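Local coordinates for autophagy-related protein 9 (PDB 7D0I) that scrambles phospholipids between the two leaflets of autophagic membranes as a homotrimer, supplying membrane for the growing autophagosome, at residues Asn341-Asn355 with Leu460-Gln472. The protein carries 1 engineered substitution. Numbering follows the deposited sequence.
With LMN (Lauryl Maltose Neopentyl Glycol), chain G.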
ATOM      1  N   ASN A 341      -9.604 -29.795 -12.906  1.00 22.33           N
ATOM      2  CA  ASN A 341      -9.492 -31.100 -12.263  1.00 22.33           C
ATOM      3  C   ASN A 341      -9.995 -32.218 -13.154  1.00 22.33           C
ATOM      4  O   ASN A 341      -9.557 -33.361 -13.010  1.00 22.33           O
ATOM      5  CB  ASN A 341     -10.262 -31.122 -10.949  1.00 22.33           C
ATOM      6  CG  ASN A 341      -9.497 -30.511  -9.821  1.00 22.33           C
ATOM      7  OD1 ASN A 341      -8.995 -31.208  -8.945  1.00 22.33           O
ATOM      8  ND2 ASN A 341      -9.390 -29.197  -9.831  1.00 22.33           N
ATOM      9  N   ARG A 342     -10.924 -31.924 -14.056  1.00 24.47           N
ATOM     10  CA  ARG A 342     -11.430 -32.967 -14.940  1.00 24.47           C
ATOM     11  C   ARG A 342     -10.549 -33.163 -16.163  1.00 24.47           C
ATOM     12  O   ARG A 342     -10.454 -34.282 -16.672  1.00 24.47           O
ATOM     13  CB  ARG A 342     -12.859 -32.648 -15.371  1.00 24.47           C
ATOM     14  CG  ARG A 342     -13.824 -32.473 -14.222  1.00 24.47           C
ATOM     15  CD  ARG A 342     -15.249 -32.391 -14.701  1.00 24.47           C
ATOM     16  NE  ARG A 342     -15.825 -33.716 -14.878  1.00 24.47           N
ATOM     17  CZ  ARG A 342     -16.645 -34.292 -14.008  1.00 24.47           C
ATOM     18  NH1 ARG A 342     -16.995 -33.652 -12.904  1.00 24.47           N
ATOM     19  NH2 ARG A 342     -17.118 -35.505 -14.246  1.00 24.47           N
ATOM     20  N   ILE A 343      -9.905 -32.106 -16.652  1.00 19.43           N
ATOM     21  CA  ILE A 343      -8.984 -32.257 -17.773  1.00 19.43           C
ATOM     22  C   ILE A 343      -7.707 -32.943 -17.321  1.00 19.43           C
ATOM     23  O   ILE A 343      -7.178 -33.824 -18.005  1.00 19.43           O
ATOM     24  CB  ILE A 343      -8.685 -30.892 -18.412  1.00 19.43           C
ATOM     25  CG1 ILE A 343      -9.947 -30.279 -18.992  1.00 19.43           C
ATOM     26  CG2 ILE A 343      -7.656 -31.037 -19.492  1.00 19.43           C
ATOM     27  CD1 ILE A 343      -9.755 -28.878 -19.456  1.00 19.43           C
ATOM     28  N   MET A 344      -7.189 -32.555 -16.161  1.00 15.93           N
ATOM     29  CA  MET A 344      -5.925 -33.062 -15.657  1.00 15.93           C
ATOM     30  C   MET A 344      -6.108 -34.155 -14.617  1.00 15.93           C
ATOM     31  O   MET A 344      -5.308 -34.253 -13.688  1.00 15.93           O
ATOM     32  CB  MET A 344      -5.103 -31.924 -15.069  1.00 15.93           C
ATOM     33  CG  MET A 344      -4.622 -30.926 -16.069  1.00 15.93           C
ATOM     34  SD  MET A 344      -3.315 -29.934 -15.384  1.00 15.93           S
ATOM     35  CE  MET A 344      -2.126 -31.194 -14.976  1.00 15.93           C
ATOM     36  N   ARG A 345      -7.141 -34.980 -14.747  1.00 19.60           N
ATOM     37  CA  ARG A 345      -7.415 -35.950 -13.693  1.00 19.60           C
ATOM     38  C   ARG A 345      -6.344 -37.025 -13.644  1.00 19.60           C
ATOM     39  O   ARG A 345      -5.974 -37.481 -12.560  1.00 19.60           O
ATOM     40  CB  ARG A 345      -8.794 -36.573 -13.883  1.00 19.60           C
ATOM     41  CG  ARG A 345      -9.237 -37.388 -12.691  1.00 19.60           C
ATOM     42  CD  ARG A 345     -10.490 -38.190 -12.952  1.00 19.60           C
ATOM     43  NE  ARG A 345     -11.658 -37.353 -13.184  1.00 19.60           N
ATOM     44  CZ  ARG A 345     -12.278 -36.657 -12.241  1.00 19.60           C
ATOM     45  NH1 ARG A 345     -13.335 -35.927 -12.539  1.00 19.60           N
ATOM     46  NH2 ARG A 345     -11.827 -36.679 -11.000  1.00 19.60           N
ATOM     47  N   LYS A 346      -5.836 -37.443 -14.797  1.00 18.17           N
ATOM     48  CA  LYS A 346      -4.754 -38.416 -14.845  1.00 18.17           C
ATOM     49  C   LYS A 346      -3.382 -37.766 -14.806  1.00 18.17           C
ATOM     50  O   LYS A 346      -2.431 -38.369 -14.298  1.00 18.17           O
ATOM     51  CB  LYS A 346      -4.851 -39.262 -16.108  1.00 18.17           C
ATOM     52  CG  LYS A 346      -6.205 -39.853 -16.369  1.00 18.17           C
ATOM     53  CD  LYS A 346      -6.143 -40.746 -17.582  1.00 18.17           C
ATOM     54  CE  LYS A 346      -7.503 -41.278 -17.940  1.00 18.17           C
ATOM     55  NZ  LYS A 346      -7.439 -42.146 -19.137  1.00 18.17           N
ATOM     56  N   ASP A 347      -3.253 -36.555 -15.342  1.00 18.84           N
ATOM     57  CA  ASP A 347      -1.978 -35.864 -15.267  1.00 18.84           C
ATOM     58  C   ASP A 347      -1.608 -35.538 -13.834  1.00 18.84           C
ATOM     59  O   ASP A 347      -0.427 -35.496 -13.500  1.00 18.84           O
ATOM     60  CB  ASP A 347      -2.016 -34.592 -16.100  1.00 18.84           C
ATOM     61  CG  ASP A 347      -2.075 -34.870 -17.580  1.00 18.84           C
ATOM     62  OD1 ASP A 347      -1.251 -35.667 -18.066  1.00 18.84           O
ATOM     63  OD2 ASP A 347      -2.951 -34.298 -18.257  1.00 18.84           O
ATOM     64  N   ASN A 348      -2.593 -35.314 -12.969  1.00 14.02           N
ATOM     65  CA  ASN A 348      -2.283 -35.082 -11.566  1.00 14.02           C
ATOM     66  C   ASN A 348      -1.728 -36.338 -10.914  1.00 14.02           C
ATOM     67  O   ASN A 348      -0.771 -36.270 -10.137  1.00 14.02           O
ATOM     68  CB  ASN A 348      -3.520 -34.594 -10.831  1.00 14.02           C
ATOM     69  CG  ASN A 348      -3.874 -33.181 -11.182  1.00 14.02           C
ATOM     70  OD1 ASN A 348      -3.027 -32.413 -11.599  1.00 14.02           O
ATOM     71  ND2 ASN A 348      -5.132 -32.824 -11.007  1.00 14.02           N
ATOM     72  N   TYR A 349      -2.300 -37.495 -11.226  1.00 16.94           N
ATOM     73  CA  TYR A 349      -1.734 -38.737 -10.721  1.00 16.94           C
ATOM     74  C   TYR A 349      -0.337 -38.962 -11.263  1.00 16.94           C
ATOM     75  O   TYR A 349       0.521 -39.501 -10.565  1.00 16.94           O
ATOM     76  CB  TYR A 349      -2.629 -39.915 -11.080  1.00 16.94           C
ATOM     77  CG  TYR A 349      -3.831 -40.062 -10.198  1.00 16.94           C
ATOM     78  CD1 TYR A 349      -3.707 -40.504  -8.897  1.00 16.94           C
ATOM     79  CD2 TYR A 349      -5.093 -39.778 -10.668  1.00 16.94           C
ATOM     80  CE1 TYR A 349      -4.799 -40.645  -8.093  1.00 16.94           C
ATOM     81  CE2 TYR A 349      -6.193 -39.919  -9.873  1.00 16.94           C
ATOM     82  CZ  TYR A 349      -6.042 -40.351  -8.587  1.00 16.94           C
ATOM     83  OH  TYR A 349      -7.146 -40.490  -7.792  1.00 16.94           O
ATOM     84  N   PHE A 350      -0.086 -38.557 -12.505  1.00 14.33           N
ATOM     85  CA  PHE A 350       1.251 -38.710 -13.071  1.00 14.33           C
ATOM     86  C   PHE A 350       2.252 -37.807 -12.365  1.00 14.33           C
ATOM     87  O   PHE A 350       3.358 -38.238 -12.025  1.00 14.33           O
ATOM     88  CB  PHE A 350       1.221 -38.416 -14.564  1.00 14.33           C
ATOM     89  CG  PHE A 350       2.454 -38.839 -15.288  1.00 14.33           C
ATOM     90  CD1 PHE A 350       2.549 -40.091 -15.839  1.00 14.33           C
ATOM     91  CD2 PHE A 350       3.518 -37.978 -15.429  1.00 14.33           C
ATOM     92  CE1 PHE A 350       3.674 -40.476 -16.506  1.00 14.33           C
ATOM     93  CE2 PHE A 350       4.645 -38.366 -16.096  1.00 14.33           C
ATOM     94  CZ  PHE A 350       4.722 -39.611 -16.631  1.00 14.33           C
ATOM     95  N   ILE A 351       1.891 -36.542 -12.156  1.00 12.45           N
ATOM     96  CA  ILE A 351       2.752 -35.623 -11.419  1.00 12.45           C
ATOM     97  C   ILE A 351       3.054 -36.171 -10.038  1.00 12.45           C
ATOM     98  O   ILE A 351       4.182 -36.068  -9.548  1.00 12.45           O
ATOM     99  CB  ILE A 351       2.100 -34.233 -11.330  1.00 12.45           C
ATOM    100  CG1 ILE A 351       1.883 -33.646 -12.711  1.00 12.45           C
ATOM    101  CG2 ILE A 351       2.960 -33.299 -10.540  1.00 12.45           C
ATOM    102  CD1 ILE A 351       0.966 -32.478 -12.702  1.00 12.45           C
ATOM    103  N   ALA A 352       2.057 -36.772  -9.389  1.00 14.56           N
ATOM    104  CA  ALA A 352       2.250 -37.269  -8.033  1.00 14.56           C
ATOM    105  C   ALA A 352       3.032 -38.569  -7.994  1.00 14.56           C
ATOM    106  O   ALA A 352       3.714 -38.839  -7.007  1.00 14.56           O
ATOM    107  CB  ALA A 352       0.904 -37.454  -7.351  1.00 14.56           C
ATOM    108  N   LEU A 353       2.941 -39.393  -9.035  1.00 17.25           N
ATOM    109  CA  LEU A 353       3.776 -40.585  -9.100  1.00 17.25           C
ATOM    110  C   LEU A 353       5.228 -40.213  -9.351  1.00 17.25           C
ATOM    111  O   LEU A 353       6.138 -40.783  -8.748  1.00 17.25           O
ATOM    112  CB  LEU A 353       3.283 -41.523 -10.199  1.00 17.25           C
ATOM    113  CG  LEU A 353       1.987 -42.302 -10.040  1.00 17.25           C
ATOM    114  CD1 LEU A 353       1.646 -42.946 -11.352  1.00 17.25           C
ATOM    115  CD2 LEU A 353       2.136 -43.350  -8.983  1.00 17.25           C
ATOM    116  N   ILE A 354       5.462 -39.266 -10.256  1.00 17.02           N
ATOM    117  CA  ILE A 354       6.832 -38.936 -10.636  1.00 17.02           C
ATOM    118  C   ILE A 354       7.517 -38.137  -9.538  1.00 17.02           C
ATOM    119  O   ILE A 354       8.661 -38.418  -9.168  1.00 17.02           O
ATOM    120  CB  ILE A 354       6.849 -38.187 -11.979  1.00 17.02           C
ATOM    121  CG1 ILE A 354       6.425 -39.119 -13.106  1.00 17.02           C
ATOM    122  CG2 ILE A 354       8.219 -37.644 -12.265  1.00 17.02           C
ATOM    123  CD1 ILE A 354       7.204 -40.393 -13.159  1.00 17.02           C
ATOM    124  N   ASN A 355       6.830 -37.136  -8.991  1.00 15.95           N
ATOM    125  CA  ASN A 355       7.478 -36.227  -8.054  1.00 15.95           C
ATOM    126  C   ASN A 355       7.673 -36.864  -6.687  1.00 15.95           C
ATOM    127  O   ASN A 355       8.583 -36.480  -5.948  1.00 15.95           O
ATOM    128  CB  ASN A 355       6.666 -34.947  -7.929  1.00 15.95           C
ATOM    129  CG  ASN A 355       6.935 -33.991  -9.048  1.00 15.95           C
ATOM    130  OD1 ASN A 355       7.408 -34.384 -10.106  1.00 15.95           O
ATOM    131  ND2 ASN A 355       6.642 -32.720  -8.825  1.00 15.95           N
ATOM    132  N   LEU A 460      12.419 -34.556 -17.778  1.00 12.97           N
ATOM    133  CA  LEU A 460      12.160 -34.811 -16.370  1.00 12.97           C
ATOM    134  C   LEU A 460      12.123 -33.526 -15.563  1.00 12.97           C
ATOM    135  O   LEU A 460      11.481 -33.481 -14.512  1.00 12.97           O
ATOM    136  CB  LEU A 460      13.219 -35.744 -15.803  1.00 12.97           C
ATOM    137  CG  LEU A 460      13.052 -36.145 -14.347  1.00 12.97           C
ATOM    138  CD1 LEU A 460      11.863 -37.043 -14.190  1.00 12.97           C
ATOM    139  CD2 LEU A 460      14.300 -36.824 -13.865  1.00 12.97           C
ATOM    140  N   ALA A 461      12.801 -32.482 -16.025  1.00 10.44           N
ATOM    141  CA  ALA A 461      12.690 -31.190 -15.369  1.00 10.44           C
ATOM    142  C   ALA A 461      11.341 -30.553 -15.614  1.00 10.44           C
ATOM    143  O   ALA A 461      10.910 -29.722 -14.819  1.00 10.44           O
ATOM    144  CB  ALA A 461      13.785 -30.253 -15.854  1.00 10.44           C
ATOM    145  N   LEU A 462      10.672 -30.909 -16.702  1.00  9.97           N
ATOM    146  CA  LEU A 462       9.370 -30.340 -16.995  1.00  9.97           C
ATOM    147  C   LEU A 462       8.240 -31.039 -16.263  1.00  9.97           C
ATOM    148  O   LEU A 462       7.125 -30.520 -16.248  1.00  9.97           O
ATOM    149  CB  LEU A 462       9.114 -30.373 -18.496  1.00  9.97           C
ATOM    150  CG  LEU A 462       9.896 -29.349 -19.303  1.00  9.97           C
ATOM    151  CD1 LEU A 462       9.382 -29.314 -20.707  1.00  9.97           C
ATOM    152  CD2 LEU A 462       9.754 -28.006 -18.667  1.00  9.97           C
ATOM    153  N   TRP A 463       8.488 -32.202 -15.674  1.00 12.78           N
ATOM    154  CA  TRP A 463       7.532 -32.824 -14.773  1.00 12.78           C
ATOM    155  C   TRP A 463       7.844 -32.544 -13.316  1.00 12.78           C
ATOM    156  O   TRP A 463       6.981 -32.755 -12.462  1.00 12.78           O
ATOM    157  CB  TRP A 463       7.486 -34.333 -14.993  1.00 12.78           C
ATOM    158  CG  TRP A 463       6.679 -34.732 -16.168  1.00 12.78           C
ATOM    159  CD1 TRP A 463       7.134 -35.263 -17.323  1.00 12.78           C
ATOM    160  CD2 TRP A 463       5.261 -34.621 -16.310  1.00 12.78           C
ATOM    161  NE1 TRP A 463       6.094 -35.499 -18.179  1.00 12.78           N
ATOM    162  CE2 TRP A 463       4.930 -35.110 -17.575  1.00 12.78           C
ATOM    163  CE3 TRP A 463       4.238 -34.155 -15.483  1.00 12.78           C
ATOM    164  CZ2 TRP A 463       3.623 -35.151 -18.038  1.00 12.78           C
ATOM    165  CZ3 TRP A 463       2.946 -34.193 -15.946  1.00 12.78           C
ATOM    166  CH2 TRP A 463       2.649 -34.687 -17.206  1.00 12.78           C
ATOM    167  N   THR A 464       9.055 -32.083 -13.022  1.00 12.64           N
ATOM    168  CA  THR A 464       9.391 -31.629 -11.684  1.00 12.64           C
ATOM    169  C   THR A 464       8.858 -30.232 -11.423  1.00 12.64           C
ATOM    170  O   THR A 464       8.486 -29.913 -10.292  1.00 12.64           O
ATOM    171  CB  THR A 464      10.901 -31.655 -11.496  1.00 12.64           C
ATOM    172  OG1 THR A 464      11.392 -32.966 -11.783  1.00 12.64           O
ATOM    173  CG2 THR A 464      11.254 -31.316 -10.089  1.00 12.64           C
ATOM    174  N   PHE A 465       8.804 -29.397 -12.453  1.00 12.10           N
ATOM    175  CA  PHE A 465       8.301 -28.044 -12.301  1.00 12.10           C
ATOM    176  C   PHE A 465       6.788 -27.977 -12.373  1.00 12.10           C
ATOM    177  O   PHE A 465       6.206 -26.984 -11.929  1.00 12.10           O
ATOM    178  CB  PHE A 465       8.882 -27.136 -13.380  1.00 12.10           C
ATOM    179  CG  PHE A 465      10.375 -27.037 -13.363  1.00 12.10           C
ATOM    180  CD1 PHE A 465      11.107 -27.442 -12.274  1.00 12.10           C
ATOM    181  CD2 PHE A 465      11.045 -26.519 -14.445  1.00 12.10           C
ATOM    182  CE1 PHE A 465      12.468 -27.349 -12.270  1.00 12.10           C
ATOM    183  CE2 PHE A 465      12.404 -26.419 -14.437  1.00 12.10           C
ATOM    184  CZ  PHE A 465      13.116 -26.832 -13.351  1.00 12.10           C
ATOM    185  N   ARG A 466       6.145 -28.999 -12.915  1.00 11.50           N
ATOM    186  CA  ARG A 466       4.715 -28.940 -13.164  1.00 11.50           C
ATOM    187  C   ARG A 466       3.949 -28.929 -11.855  1.00 11.50           C
ATOM    188  O   ARG A 466       4.282 -29.651 -10.916  1.00 11.50           O
ATOM    189  CB  ARG A 466       4.287 -30.123 -14.016  1.00 11.50           C
ATOM    190  CG  ARG A 466       2.860 -30.093 -14.465  1.00 11.50           C
ATOM    191  CD  ARG A 466       2.613 -29.056 -15.514  1.00 11.50           C
ATOM    192  NE  ARG A 466       1.329 -29.248 -16.167  1.00 11.50           N
ATOM    193  CZ  ARG A 466       1.145 -30.047 -17.206  1.00 11.50           C
ATOM    194  NH1 ARG A 466       2.155 -30.729 -17.700  1.00 11.50           N
ATOM    195  NH2 ARG A 466      -0.048 -30.174 -17.740  1.00 11.50           N
ATOM    196  N   GLU A 467       2.925 -28.092 -11.795  1.00 13.91           N
ATOM    197  CA  GLU A 467       2.018 -28.036 -10.664  1.00 13.91           C
ATOM    198  C   GLU A 467       0.737 -28.776 -10.998  1.00 13.91           C
ATOM    199  O   GLU A 467       0.441 -29.057 -12.155  1.00 13.91           O
ATOM    200  CB  GLU A 467       1.709 -26.590 -10.296  1.00 13.91           C
ATOM    201  CG  GLU A 467       2.899 -25.855  -9.749  1.00 13.91           C
ATOM    202  CD  GLU A 467       2.626 -24.402  -9.514  1.00 13.91           C
ATOM    203  OE1 GLU A 467       1.666 -23.876 -10.113  1.00 13.91           O
ATOM    204  OE2 GLU A 467       3.368 -23.783  -8.728  1.00 13.91           O
ATOM    205  N   TYR A 468      -0.022 -29.097  -9.963  1.00 12.46           N
ATOM    206  CA  TYR A 468      -1.278 -29.792 -10.165  1.00 12.46           C
ATOM    207  C   TYR A 468      -2.324 -28.836 -10.710  1.00 12.46           C
ATOM    208  O   TYR A 468      -2.345 -27.652 -10.383  1.00 12.46           O
ATOM    209  CB  TYR A 468      -1.760 -30.405  -8.861  1.00 12.46           C
ATOM    210  CG  TYR A 468      -0.779 -31.355  -8.240  1.00 12.46           C
ATOM    211  CD1 TYR A 468       0.102 -30.928  -7.280  1.00 12.46           C
ATOM    212  CD2 TYR A 468      -0.742 -32.681  -8.610  1.00 12.46           C
ATOM    213  CE1 TYR A 468       0.991 -31.786  -6.710  1.00 12.46           C
ATOM    214  CE2 TYR A 468       0.141 -33.547  -8.040  1.00 12.46           C
ATOM    215  CZ  TYR A 468       1.009 -33.093  -7.093  1.00 12.46           C
ATOM    216  OH  TYR A 468       1.908 -33.944  -6.515  1.00 12.46           O
ATOM    217  N   ASN A 469      -3.184 -29.364 -11.569  1.00 15.00           N
ATOM    218  CA  ASN A 469      -4.266 -28.630 -12.213  1.00 15.00           C
ATOM    219  C   ASN A 469      -3.777 -27.433 -13.013  1.00 15.00           C
ATOM    220  O   ASN A 469      -4.585 -26.593 -13.413  1.00 15.00           O
ATOM    221  CB  ASN A 469      -5.317 -28.183 -11.201  1.00 15.00           C
ATOM    222  CG  ASN A 469      -5.895 -29.337 -10.441  1.00 15.00           C
ATOM    223  OD1 ASN A 469      -5.982 -30.444 -10.956  1.00 15.00           O
ATOM    224  ND2 ASN A 469      -6.279 -29.095  -9.202  1.00 15.00           N
ATOM    225  N   GLU A 470      -2.479 -27.338 -13.269  1.00 13.38           N
ATOM    226  CA  GLU A 470      -1.937 -26.314 -14.151  1.00 13.38           C
ATOM    227  C   GLU A 470      -2.002 -26.844 -15.571  1.00 13.38           C
ATOM    228  O   GLU A 470      -1.219 -27.716 -15.948  1.00 13.38           O
ATOM    229  CB  GLU A 470      -0.508 -25.954 -13.773  1.00 13.38           C
ATOM    230  CG  GLU A 470       0.202 -25.169 -14.834  1.00 13.38           C
ATOM    231  CD  GLU A 470       1.414 -24.461 -14.308  1.00 13.38           C
ATOM    232  OE1 GLU A 470       1.333 -23.234 -14.101  1.00 13.38           O
ATOM    233  OE2 GLU A 470       2.446 -25.126 -14.096  1.00 13.38           O
ATOM    234  N   LEU A 471      -2.946 -26.329 -16.349  1.00 13.87           N
ATOM    235  CA  LEU A 471      -3.151 -26.812 -17.700  1.00 13.87           C
ATOM    236  C   LEU A 471      -1.895 -26.602 -18.527  1.00 13.87           C
ATOM    237  O   LEU A 471      -1.035 -25.790 -18.198  1.00 13.87           O
ATOM    238  CB  LEU A 471      -4.353 -26.118 -18.329  1.00 13.87           C
ATOM    239  CG  LEU A 471      -5.693 -26.552 -17.749  1.00 13.87           C
ATOM    240  CD1 LEU A 471      -6.788 -25.696 -18.285  1.00 13.87           C
ATOM    241  CD2 LEU A 471      -5.959 -27.984 -18.089  1.00 13.87           C
ATOM    242  N   GLN A 472      -1.787 -27.363 -19.614  1.00 17.26           N
ATOM    243  CA  GLN A 472      -0.525 -27.446 -20.338  1.00 17.26           C
ATOM    244  C   GLN A 472      -0.065 -26.090 -20.848  1.00 17.26           C
ATOM    245  O   GLN A 472       1.126 -25.779 -20.786  1.00 17.26           O
ATOM    246  CB  GLN A 472      -0.650 -28.424 -21.498  1.00 17.26           C
ATOM    247  CG  GLN A 472       0.615 -28.563 -22.300  1.00 17.26           C
ATOM    248  CD  GLN A 472       1.647 -29.407 -21.609  1.00 17.26           C
ATOM    249  OE1 GLN A 472       1.392 -30.553 -21.264  1.00 17.26           O
ATOM    250  NE2 GLN A 472       2.826 -28.851 -21.408  1.00 17.26           N
TER
HETATM  251  C1  LMN G 801       0.603 -38.339 -27.452  1.00 55.07           C
HETATM  252  O1  LMN G 801       0.524 -39.356 -28.277  1.00 55.07           O
HETATM  253  C2  LMN G 801       0.118 -37.035 -28.118  1.00 55.07           C
HETATM  254  O2  LMN G 801      -1.204 -37.234 -28.608  1.00 55.07           O
HETATM  255  C3  LMN G 801       0.110 -35.924 -27.120  1.00 55.07           C
HETATM  256  O3  LMN G 801      -0.330 -34.700 -27.801  1.00 55.07           O
HETATM  257  C4  LMN G 801       1.425 -35.688 -26.495  1.00 55.07           C
HETATM  258  O4  LMN G 801       1.220 -34.808 -25.305  1.00 55.07           O
HETATM  259  C5  LMN G 801       2.110 -36.935 -26.036  1.00 55.07           C
HETATM  260  O5  LMN G 801       2.061 -38.047 -27.020  1.00 55.07           O
HETATM  261  C6  LMN G 801       3.575 -36.629 -25.717  1.00 55.07           C
HETATM  262  O6  LMN G 801       4.040 -35.602 -26.563  1.00 55.07           O
HETATM  263  CAA LMN G 801       6.940 -47.866 -34.719  1.00 55.07           C
HETATM  264  CAB LMN G 801       6.034 -48.878 -29.472  1.00 55.07           C
HETATM  265  OAI LMN G 801       5.387 -31.067 -23.912  1.00 55.07           O
HETATM  266  OAJ LMN G 801       2.649 -34.112 -21.320  1.00 55.07           O
HETATM  267  OAL LMN G 801      -4.497 -39.869 -22.368  1.00 55.07           O
HETATM  268  OAN LMN G 801       0.641 -39.780 -22.184  1.00 55.07           O
HETATM  269  OAP LMN G 801      -0.354 -41.634 -23.543  1.00 55.07           O
HETATM  270  OAQ LMN G 801       2.831 -29.582 -25.257  1.00 55.07           O
HETATM  271  OAR LMN G 801       0.248 -33.307 -20.135  1.00 55.07           O
HETATM  272  OAS LMN G 801       0.368 -30.260 -26.345  1.00 55.07           O
HETATM  273  OAT LMN G 801      -1.515 -32.879 -22.501  1.00 55.07           O
HETATM  274  OAU LMN G 801      -0.414 -32.896 -24.678  1.00 55.07           O
HETATM  275  OAV LMN G 801      -2.675 -36.037 -21.828  1.00 55.07           O
HETATM  276  CAW LMN G 801       5.817 -46.802 -34.734  1.00 55.07           C
HETATM  277  CAX LMN G 801       5.987 -47.555 -28.682  1.00 55.07           C
HETATM  278  CAY LMN G 801       6.033 -45.829 -33.550  1.00 55.07           C
HETATM  279  CAZ LMN G 801       5.344 -47.834 -27.303  1.00 55.07           C
HETATM  280  CBA LMN G 801       4.717 -45.692 -32.739  1.00 55.07           C
HETATM  281  CBB LMN G 801       3.980 -47.098 -27.191  1.00 55.07           C
HETATM  282  CBC LMN G 801       5.063 -45.213 -31.300  1.00 55.07           C
HETATM  283  CBD LMN G 801       3.090 -47.883 -26.190  1.00 55.07           C
HETATM  284  CBE LMN G 801       3.776 -45.225 -30.422  1.00 55.07           C
HETATM  285  CBF LMN G 801       1.597 -47.515 -26.407  1.00 55.07           C
HETATM  286  CBG LMN G 801       2.594 -44.589 -31.215  1.00 55.07           C
HETATM  287  CBH LMN G 801       1.482 -45.989 -26.680  1.00 55.07           C
HETATM  288  CBI LMN G 801       1.396 -44.356 -30.236  1.00 55.07           C
HETATM  289  CBJ LMN G 801      -0.002 -45.654 -27.031  1.00 55.07           C
HETATM  290  CBK LMN G 801       1.528 -42.937 -29.583  1.00 55.07           C
HETATM  291  CBL LMN G 801      -0.277 -44.148 -26.682  1.00 55.07           C
HETATM  292  CBM LMN G 801       4.686 -31.890 -24.812  1.00 55.07           C
HETATM  293  CBN LMN G 801       2.198 -35.450 -21.324  1.00 55.07           C
HETATM  294  CBP LMN G 801      -3.204 -39.369 -22.103  1.00 55.07           C
HETATM  295  CBQ LMN G 801       0.097 -42.413 -29.205  1.00 55.07           C
HETATM  296  CBR LMN G 801       0.666 -42.886 -26.748  1.00 55.07           C
HETATM  297  CBS LMN G 801       1.131 -40.550 -27.759  1.00 55.07           C
HETATM  298  CBT LMN G 801      -1.353 -41.315 -27.348  1.00 55.07           C
HETATM  299  OBV LMN G 801      -1.588 -41.464 -25.935  1.00 55.07           O
HETATM  300  OBX LMN G 801      -2.607 -40.165 -24.315  1.00 55.07           O
HETATM  301  OBY LMN G 801       2.689 -33.230 -24.430  1.00 55.07           O
HETATM  302  OBZ LMN G 801       0.131 -36.635 -21.766  1.00 55.07           O
HETATM  303  OCB LMN G 801      -0.987 -37.175 -23.806  1.00 55.07           O
HETATM  304  CCC LMN G 801       3.223 -31.846 -24.477  1.00 55.07           C
HETATM  305  CCD LMN G 801       0.728 -35.509 -21.003  1.00 55.07           C
HETATM  306  CCF LMN G 801      -2.529 -38.998 -23.397  1.00 55.07           C
HETATM  307  CCH LMN G 801       0.045 -39.287 -23.435  1.00 55.07           C
HETATM  308  CCJ LMN G 801      -1.445 -40.296 -25.183  1.00 55.07           C
HETATM  309  CCL LMN G 801      -0.198 -40.448 -24.337  1.00 55.07           C
HETATM  310  CCM LMN G 801       0.124 -41.790 -27.756  1.00 55.07           C
HETATM  311  CCN LMN G 801       2.498 -30.963 -25.494  1.00 55.07           C
HETATM  312  CCO LMN G 801       0.129 -34.127 -21.312  1.00 55.07           C
HETATM  313  CCQ LMN G 801      -1.121 -38.450 -23.089  1.00 55.07           C
HETATM  314  CCR LMN G 801       1.749 -33.550 -25.526  1.00 55.07           C
HETATM  315  CCS LMN G 801      -0.553 -36.147 -22.980  1.00 55.07           C
HETATM  316  CCT LMN G 801       1.030 -31.140 -25.381  1.00 55.07           C
HETATM  317  CCU LMN G 801      -1.298 -34.112 -21.737  1.00 55.07           C
HETATM  318  CCV LMN G 801       0.599 -32.540 -25.634  1.00 55.07           C
HETATM  319  CCW LMN G 801      -1.726 -35.258 -22.580  1.00 55.07           C
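Trp463 packs as a knob into a hole on helix 345-355 formed by Asp347, Phe350, Ile351 and Ile354, a worked example of how a helix can receive a mostly irregular segment. Phe350 presents its CE2 edge to one face of the indole, with the two six-membered rings 4.7 Å apart at their centroids and their planes at 53°. With chi1 at -167°, Phe350 swings its ring away from its own backbone N and across the indole. Ile351 works in two directions: CG1 meets the indole edge, 3.4 Å from Trp463 CZ3, while CG2 sits over a face of the Tyr468 ring, 4.2 Å from its centroid, in a CH-pi contact. Were Trp463 an alanine, the Phe350 edge would probably lose its aromatic face and Glu376 OE1 the indole N-H it accepts.

Nearer the start of the helix, Asn348 OD1 accepts a hydrogen bond from Asn469 N at 3.1 Å, tying the helix to the type II beta turn 467-470. The two side-chain amides, their planes 64° apart, also meet through Asn348 ND2 and Asn469 OD1, a pair modelled too close to be sure of. Within 460-472, Arg466 holds Glu470 O side-on through NE and NH2, in the carbonyl plane; Met344 CG packs on Leu471 CD2 at 3.8 Å.

The detergent sugar lies beside this packing: Gln472 OE1 accepts a hydrogen bond from LMN OAR at 3.2 Å, and Trp463 CZ2 approaches LMN OAJ. The contact thus builds part of a detergent-binding pocket, probably on the cytoplasmic side of the ATG9 fold, with Asp347, Trp463, Arg466 and Gln472 among its lining residues.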